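Local coordinates for periplasmic binding protein (Veillonella parvula, PDB 4N01) that probably binds an iron-siderophore or a related small solute in the periplasm and delivers it to a membrane transporter, at residues A[263-276]-A[297-311]. Sequence-based numbering, arbitrary orientation. Where two conformers were deposited one is given.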
loop_
_atom_site.group_PDB
_atom_site.type_symbol
_atom_site.label_atom_id
_atom_site.label_comp_id
_atom_site.label_asym_id
_atom_site.label_seq_id
_atom_site.Cartn_x
_atom_site.Cartn_y
_atom_site.Cartn_z
ATOM N N ASN A 263 7.407 15.997 -18.754
ATOM C CA ASN A 263 7.955 15.059 -19.739
ATOM C C ASN A 263 8.566 13.802 -19.120
ATOM O O ASN A 263 9.772 13.592 -19.212
ATOM C CB ASN A 263 9.018 15.772 -20.589
ATOM C CG ASN A 263 9.287 15.059 -21.900
ATOM O OD1 ASN A 263 8.486 14.234 -22.336
ATOM N ND2 ASN A 263 10.409 15.381 -22.537
ATOM N N PRO A 264 7.744 12.961 -18.479
ATOM C CA PRO A 264 8.319 11.776 -17.834
ATOM C C PRO A 264 8.958 10.780 -18.804
ATOM O O PRO A 264 8.521 10.656 -19.959
ATOM C CB PRO A 264 7.106 11.125 -17.165
ATOM C CG PRO A 264 5.920 11.617 -17.987
ATOM C CD PRO A 264 6.277 13.013 -18.371
ATOM N N ASP A 265 9.992 10.082 -18.327
ATOM C CA ASP A 265 10.637 8.989 -19.068
ATOM C C ASP A 265 9.772 7.727 -19.100
ATOM O O ASP A 265 9.772 6.990 -20.090
ATOM C CB ASP A 265 11.981 8.642 -18.402
ATOM C CG ASP A 265 12.976 9.785 -18.480
ATOM O OD1 ASP A 265 13.206 10.277 -19.598
ATOM O OD2 ASP A 265 13.512 10.205 -17.422
ATOM N N TYR A 266 9.059 7.467 -18.004
ATOM C CA TYR A 266 8.218 6.265 -17.890
ATOM C C TYR A 266 6.857 6.639 -17.346
ATOM O O TYR A 266 6.736 7.561 -16.543
ATOM C CB TYR A 266 8.867 5.199 -16.977
ATOM C CG TYR A 266 10.129 4.641 -17.570
ATOM C CD1 TYR A 266 10.129 3.428 -18.245
ATOM C CD2 TYR A 266 11.315 5.352 -17.502
ATOM C CE1 TYR A 266 11.286 2.929 -18.827
ATOM C CE2 TYR A 266 12.472 4.876 -18.084
ATOM C CZ TYR A 266 12.451 3.666 -18.747
ATOM O OH TYR A 266 13.602 3.206 -19.328
ATOM N N ILE A 267 5.830 5.929 -17.791
ATOM C CA ILE A 267 4.508 6.066 -17.204
ATOM C C ILE A 267 4.124 4.751 -16.529
ATOM O O ILE A 267 4.056 3.696 -17.169
ATOM C CB ILE A 267 3.441 6.450 -18.266
ATOM C CG1 ILE A 267 3.683 7.881 -18.764
ATOM C CG2 ILE A 267 2.040 6.335 -17.667
ATOM C CD1 ILE A 267 2.940 8.204 -20.054
ATOM N N ILE A 268 3.899 4.808 -15.221
ATOM C CA ILE A 268 3.573 3.620 -14.459
ATOM C C ILE A 268 2.066 3.589 -14.293
ATOM O O ILE A 268 1.470 4.531 -13.777
ATOM C CB ILE A 268 4.255 3.662 -13.069
ATOM C CG1 ILE A 268 5.781 3.644 -13.225
ATOM C CG2 ILE A 268 3.798 2.494 -12.208
ATOM C CD1 ILE A 268 6.546 4.063 -11.938
ATOM N N ILE A 269 1.452 2.495 -14.720
ATOM C CA ILE A 269 0.007 2.424 -14.838
ATOM C C ILE A 269 -0.549 1.390 -13.870
ATOM O O ILE A 269 -0.142 0.224 -13.895
ATOM C CB ILE A 269 -0.388 1.996 -16.268
ATOM C CG1 ILE A 269 -0.003 3.094 -17.277
ATOM C CG2 ILE A 269 -1.879 1.633 -16.341
ATOM C CD1 ILE A 269 -0.240 2.684 -18.730
ATOM N N ALA A 270 -1.488 1.806 -13.028
ATOM C CA ALA A 270 -2.131 0.873 -12.105
ATOM C C ALA A 270 -3.164 0.016 -12.839
ATOM O O ALA A 270 -4.077 0.530 -13.488
ATOM C CB ALA A 270 -2.784 1.623 -10.939
ATOM N N ASP A 271 -3.019 -1.297 -12.727
ATOM C CA ASP A 271 -3.936 -2.239 -13.371
ATOM C C ASP A 271 -4.990 -2.717 -12.360
ATOM O O ASP A 271 -4.654 -3.344 -11.349
ATOM C CB ASP A 271 -3.124 -3.414 -13.944
ATOM C CG ASP A 271 -3.976 -4.426 -14.696
ATOM O OD1 ASP A 271 -3.588 -4.822 -15.819
ATOM O OD2 ASP A 271 -5.029 -4.853 -14.179
ATOM N N TYR A 272 -6.261 -2.427 -12.636
ATOM C CA TYR A 272 -7.354 -2.785 -11.719
ATOM C C TYR A 272 -8.126 -4.042 -12.140
ATOM O O TYR A 272 -9.327 -4.145 -11.895
ATOM C CB TYR A 272 -8.322 -1.595 -11.548
ATOM C CG TYR A 272 -7.797 -0.504 -10.629
ATOM C CD1 TYR A 272 -8.024 -0.560 -9.258
ATOM C CD2 TYR A 272 -7.065 0.569 -11.126
ATOM C CE1 TYR A 272 -7.544 0.428 -8.407
ATOM C CE2 TYR A 272 -6.581 1.564 -10.280
ATOM C CZ TYR A 272 -6.825 1.485 -8.921
ATOM O OH TYR A 272 -6.354 2.466 -8.069
ATOM N N GLY A 273 -7.434 -5.003 -12.749
ATOM C CA GLY A 273 -8.069 -6.231 -13.203
ATOM C C GLY A 273 -8.170 -7.316 -12.146
ATOM O O GLY A 273 -7.604 -7.184 -11.060
ATOM N N ASN A 274 -8.881 -8.397 -12.470
ATOM C CA ASN A 274 -9.143 -9.486 -11.524
ATOM C C ASN A 274 -8.004 -10.498 -11.389
ATOM O O ASN A 274 -7.707 -10.970 -10.291
ATOM C CB ASN A 274 -10.421 -10.232 -11.911
ATOM C CG ASN A 274 -11.562 -9.296 -12.248
ATOM O OD1 ASN A 274 -11.515 -8.104 -11.939
ATOM N ND2 ASN A 274 -12.598 -9.835 -12.883
ATOM N N SER A 275 -7.375 -10.824 -12.513
ATOM C CA SER A 275 -6.285 -11.792 -12.536
ATOM C C SER A 275 -4.991 -11.140 -13.022
ATOM O O SER A 275 -5.025 -10.225 -13.849
ATOM C CB SER A 275 -6.659 -12.973 -13.437
ATOM O OG SER A 275 -5.509 -13.601 -13.970
ATOM N N ILE A 276 -3.854 -11.605 -12.507
ATOM C CA ILE A 276 -2.559 -11.090 -12.954
ATOM C C ILE A 276 -2.273 -11.624 -14.360
ATOM O O ILE A 276 -1.513 -11.022 -15.127
ATOM C CB ILE A 276 -1.399 -11.448 -11.985
ATOM C CG1 ILE A 276 -0.270 -10.414 -12.098
ATOM C CG2 ILE A 276 -0.889 -12.871 -12.224
ATOM C CD1 ILE A 276 -0.586 -9.077 -11.437
ATOM N N ASP A 297 3.994 13.840 -27.707
ATOM C CA ASP A 297 5.416 14.176 -27.670
ATOM C C ASP A 297 6.076 13.936 -26.307
ATOM O O ASP A 297 7.259 14.204 -26.134
ATOM C CB ASP A 297 5.664 15.593 -28.186
ATOM C CG ASP A 297 5.299 15.748 -29.653
ATOM O OD1 ASP A 297 5.229 14.720 -30.368
ATOM O OD2 ASP A 297 5.088 16.897 -30.091
ATOM N N ILE A 298 5.321 13.405 -25.350
ATOM C CA ILE A 298 5.915 13.002 -24.077
ATOM C C ILE A 298 6.884 11.840 -24.329
ATOM O O ILE A 298 6.551 10.894 -25.051
ATOM C CB ILE A 298 4.824 12.566 -23.059
ATOM C CG1 ILE A 298 3.975 13.774 -22.628
ATOM C CG2 ILE A 298 5.448 11.881 -21.838
ATOM C CD1 ILE A 298 2.798 13.386 -21.713
ATOM N N THR A 299 8.087 11.927 -23.762
ATOM C CA THR A 299 9.117 10.902 -23.963
ATOM C C THR A 299 8.619 9.471 -23.717
ATOM O O THR A 299 8.792 8.603 -24.569
ATOM C CB THR A 299 10.335 11.174 -23.068
ATOM O OG1 THR A 299 10.931 12.409 -23.473
ATOM C CG2 THR A 299 11.355 10.063 -23.205
ATOM N N ALA A 300 8.004 9.235 -22.561
ATOM C CA ALA A 300 7.433 7.925 -22.257
ATOM C C ALA A 300 6.485 7.424 -23.352
ATOM O O ALA A 300 6.484 6.239 -23.699
ATOM C CB ALA A 300 6.718 7.962 -20.900
ATOM N N VAL A 301 5.675 8.320 -23.899
ATOM C CA VAL A 301 4.730 7.919 -24.929
ATOM C C VAL A 301 5.445 7.577 -26.232
ATOM O O VAL A 301 5.164 6.542 -26.846
ATOM C CB VAL A 301 3.670 9.023 -25.170
ATOM C CG1 VAL A 301 2.736 8.625 -26.302
ATOM C CG2 VAL A 301 2.874 9.275 -23.887
ATOM N N LYS A 302 6.377 8.432 -26.646
ATOM C CA LYS A 302 7.102 8.213 -27.894
ATOM C C LYS A 302 7.909 6.929 -27.839
ATOM O O LYS A 302 8.031 6.233 -28.838
ATOM C CB LYS A 302 8.056 9.379 -28.196
ATOM C CG LYS A 302 7.367 10.685 -28.575
ATOM C CD LYS A 302 8.373 11.733 -29.070
ATOM C CE LYS A 302 9.256 12.248 -27.943
ATOM N NZ LYS A 302 10.090 13.407 -28.389
ATOM N N GLU A 303 8.476 6.628 -26.674
ATOM C CA GLU A 303 9.355 5.461 -26.534
ATOM C C GLU A 303 8.622 4.205 -26.061
ATOM O O GLU A 303 9.222 3.139 -25.948
ATOM C CB GLU A 303 10.536 5.783 -25.593
ATOM C CG GLU A 303 11.461 6.843 -26.192
ATOM C CD GLU A 303 12.564 7.286 -25.251
ATOM O OE1 GLU A 303 12.561 6.868 -24.069
ATOM O OE2 GLU A 303 13.443 8.059 -25.700
ATOM N N GLY A 304 7.330 4.335 -25.781
ATOM C CA GLY A 304 6.527 3.198 -25.350
ATOM C C GLY A 304 6.934 2.681 -23.984
ATOM O O GLY A 304 6.906 1.482 -23.715
ATOM N N HIS A 305 7.311 3.599 -23.108
ATOM C CA HIS A 305 7.746 3.247 -21.755
ATOM C C HIS A 305 6.562 3.176 -20.790
ATOM O O HIS A 305 6.389 4.052 -19.933
ATOM C CB HIS A 305 8.753 4.276 -21.252
ATOM C CG HIS A 305 10.099 4.181 -21.891
ATOM N ND1 HIS A 305 10.570 3.023 -22.496
ATOM C CD2 HIS A 305 11.101 5.084 -22.017
ATOM C CE1 HIS A 305 11.777 3.229 -22.967
ATOM N NE2 HIS A 305 12.130 4.481 -22.688
ATOM N N PHE A 306 5.748 2.135 -20.935
ATOM C CA PHE A 306 4.604 1.905 -20.054
ATOM C C PHE A 306 4.891 0.738 -19.123
ATOM O O PHE A 306 5.252 -0.350 -19.578
ATOM C CB PHE A 306 3.355 1.588 -20.887
ATOM C CG PHE A 306 2.965 2.691 -21.837
ATOM C CD1 PHE A 306 2.430 3.882 -21.355
ATOM C CD2 PHE A 306 3.145 2.544 -23.209
ATOM C CE1 PHE A 306 2.074 4.912 -22.235
ATOM C CE2 PHE A 306 2.791 3.571 -24.095
ATOM C CZ PHE A 306 2.256 4.754 -23.606
ATOM N N ILE A 307 4.700 0.956 -17.825
ATOM C CA ILE A 307 5.040 -0.035 -16.810
ATOM C C ILE A 307 3.826 -0.376 -15.951
ATOM O O ILE A 307 3.143 0.507 -15.435
ATOM C CB ILE A 307 6.162 0.492 -15.917
ATOM C CG1 ILE A 307 7.428 0.659 -16.755
ATOM C CG2 ILE A 307 6.437 -0.458 -14.757
ATOM C CD1 ILE A 307 8.553 1.207 -15.989
ATOM N N ARG A 308 3.556 -1.665 -15.816
ATOM C CA ARG A 308 2.352 -2.139 -15.128
ATOM C C ARG A 308 2.616 -2.369 -13.651
ATOM O O ARG A 308 3.609 -3.006 -13.296
ATOM C CB ARG A 308 1.917 -3.457 -15.761
ATOM C CG ARG A 308 0.641 -4.059 -15.195
ATOM C CD ARG A 308 0.388 -5.395 -15.852
ATOM N NE ARG A 308 -0.887 -5.984 -15.448
ATOM C CZ ARG A 308 -1.058 -6.675 -14.329
ATOM N NH1 ARG A 308 -0.033 -6.842 -13.505
ATOM N NH2 ARG A 308 -2.245 -7.194 -14.033
ATOM N N VAL A 309 1.741 -1.865 -12.784
ATOM C CA VAL A 309 1.805 -2.234 -11.364
ATOM C C VAL A 309 0.417 -2.508 -10.834
ATOM O O VAL A 309 -0.577 -2.097 -11.434
ATOM C CB VAL A 309 2.409 -1.111 -10.480
ATOM C CG1 VAL A 309 3.851 -0.808 -10.877
ATOM C CG2 VAL A 309 1.534 0.159 -10.529
ATOM N N LYS A 310 0.352 -3.206 -9.705
ATOM C CA LYS A 310 -0.862 -3.245 -8.907
ATOM C C LYS A 310 -0.721 -2.176 -7.842
ATOM O O LYS A 310 0.389 -1.902 -7.377
ATOM C CB LYS A 310 -1.028 -4.602 -8.231
ATOM C CG LYS A 310 -1.094 -5.766 -9.210
ATOM C CD LYS A 310 -2.313 -5.653 -10.109
ATOM C CE LYS A 310 -3.583 -5.931 -9.315
ATOM N NZ LYS A 310 -4.817 -5.826 -10.171
ATOM N N LEU A 311 -1.839 -1.579 -7.448
ATOM C CA LEU A 311 -1.820 -0.535 -6.422
ATOM C C LEU A 311 -1.221 -1.066 -5.113
ATOM O O LEU A 311 -0.555 -0.326 -4.390
ATOM C CB LEU A 311 -3.241 -0.024 -6.188
ATOM C CG LEU A 311 -3.398 1.216 -5.313
ATOM C CD1 LEU A 311 -2.783 2.420 -6.005
ATOM C CD2 LEU A 311 -4.872 1.452 -4.994
HETATM O O HOH W 1 13.467 7.511 -21.513
HETATM O O HOH W 2 -4.272 -2.064 -8.910
#
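The Tyr266 and His305 rings form an offset stack, planes 13° apart and centroids separated by 4.2 Å. Tyr266 CE1 lies over one face of the imidazole and CB of Glu303 over the opposite one, while the carbonyl oxygen of Asp265 sits in plane at its CD2 edge, an oxygen buried here without a hydrogen-bond partner. At the other end, the Arg308 guanidinium has CB of Asp271 over one face and the carbonyl oxygen of Ile276 over the other. Its NE reaches Asp271 OD1 at 3.0 Å in a bent salt bridge, meeting the carboxylate from above its plane; OD2 instead accepts from Gly273 N, closing an Asx turn. Replacing Arg308 with a leucine would probably leave Asp271 OD1 without its charged mate, though Phe282 N still donates to it weakly.

Between these ends, strands 266-270 and 306-309 illustrate parallel pairing in a four-stranded sheet, 306-309 at its margin. Five backbone bonds run from Ile267 N to His305 O through Asp271 N to Val309 O. On one side Ile268 CG2 meets Val309 CG1 at 3.6 Å, and Leu327 of helix 320-332 packs on Val309; on the other, CD1 of both Ile267 and Ile269 approaches the Phe306 ring. Helix 280-290 in the connection completes a beta-alpha-beta crossover.

Before the strands, Asn263, its CG anti to the backbone N (chi1 -160°), extends OD1 to Thr299 N at 2.7 Å, an almost straight bond at the start of helix 299-303. Lys310 folds its chain at two bonds (chi2 -63°, chi3 -71°), which brings NZ back to give a hydrogen bond to Asp271 O at 2.8 Å and a weak one to Gly273 O.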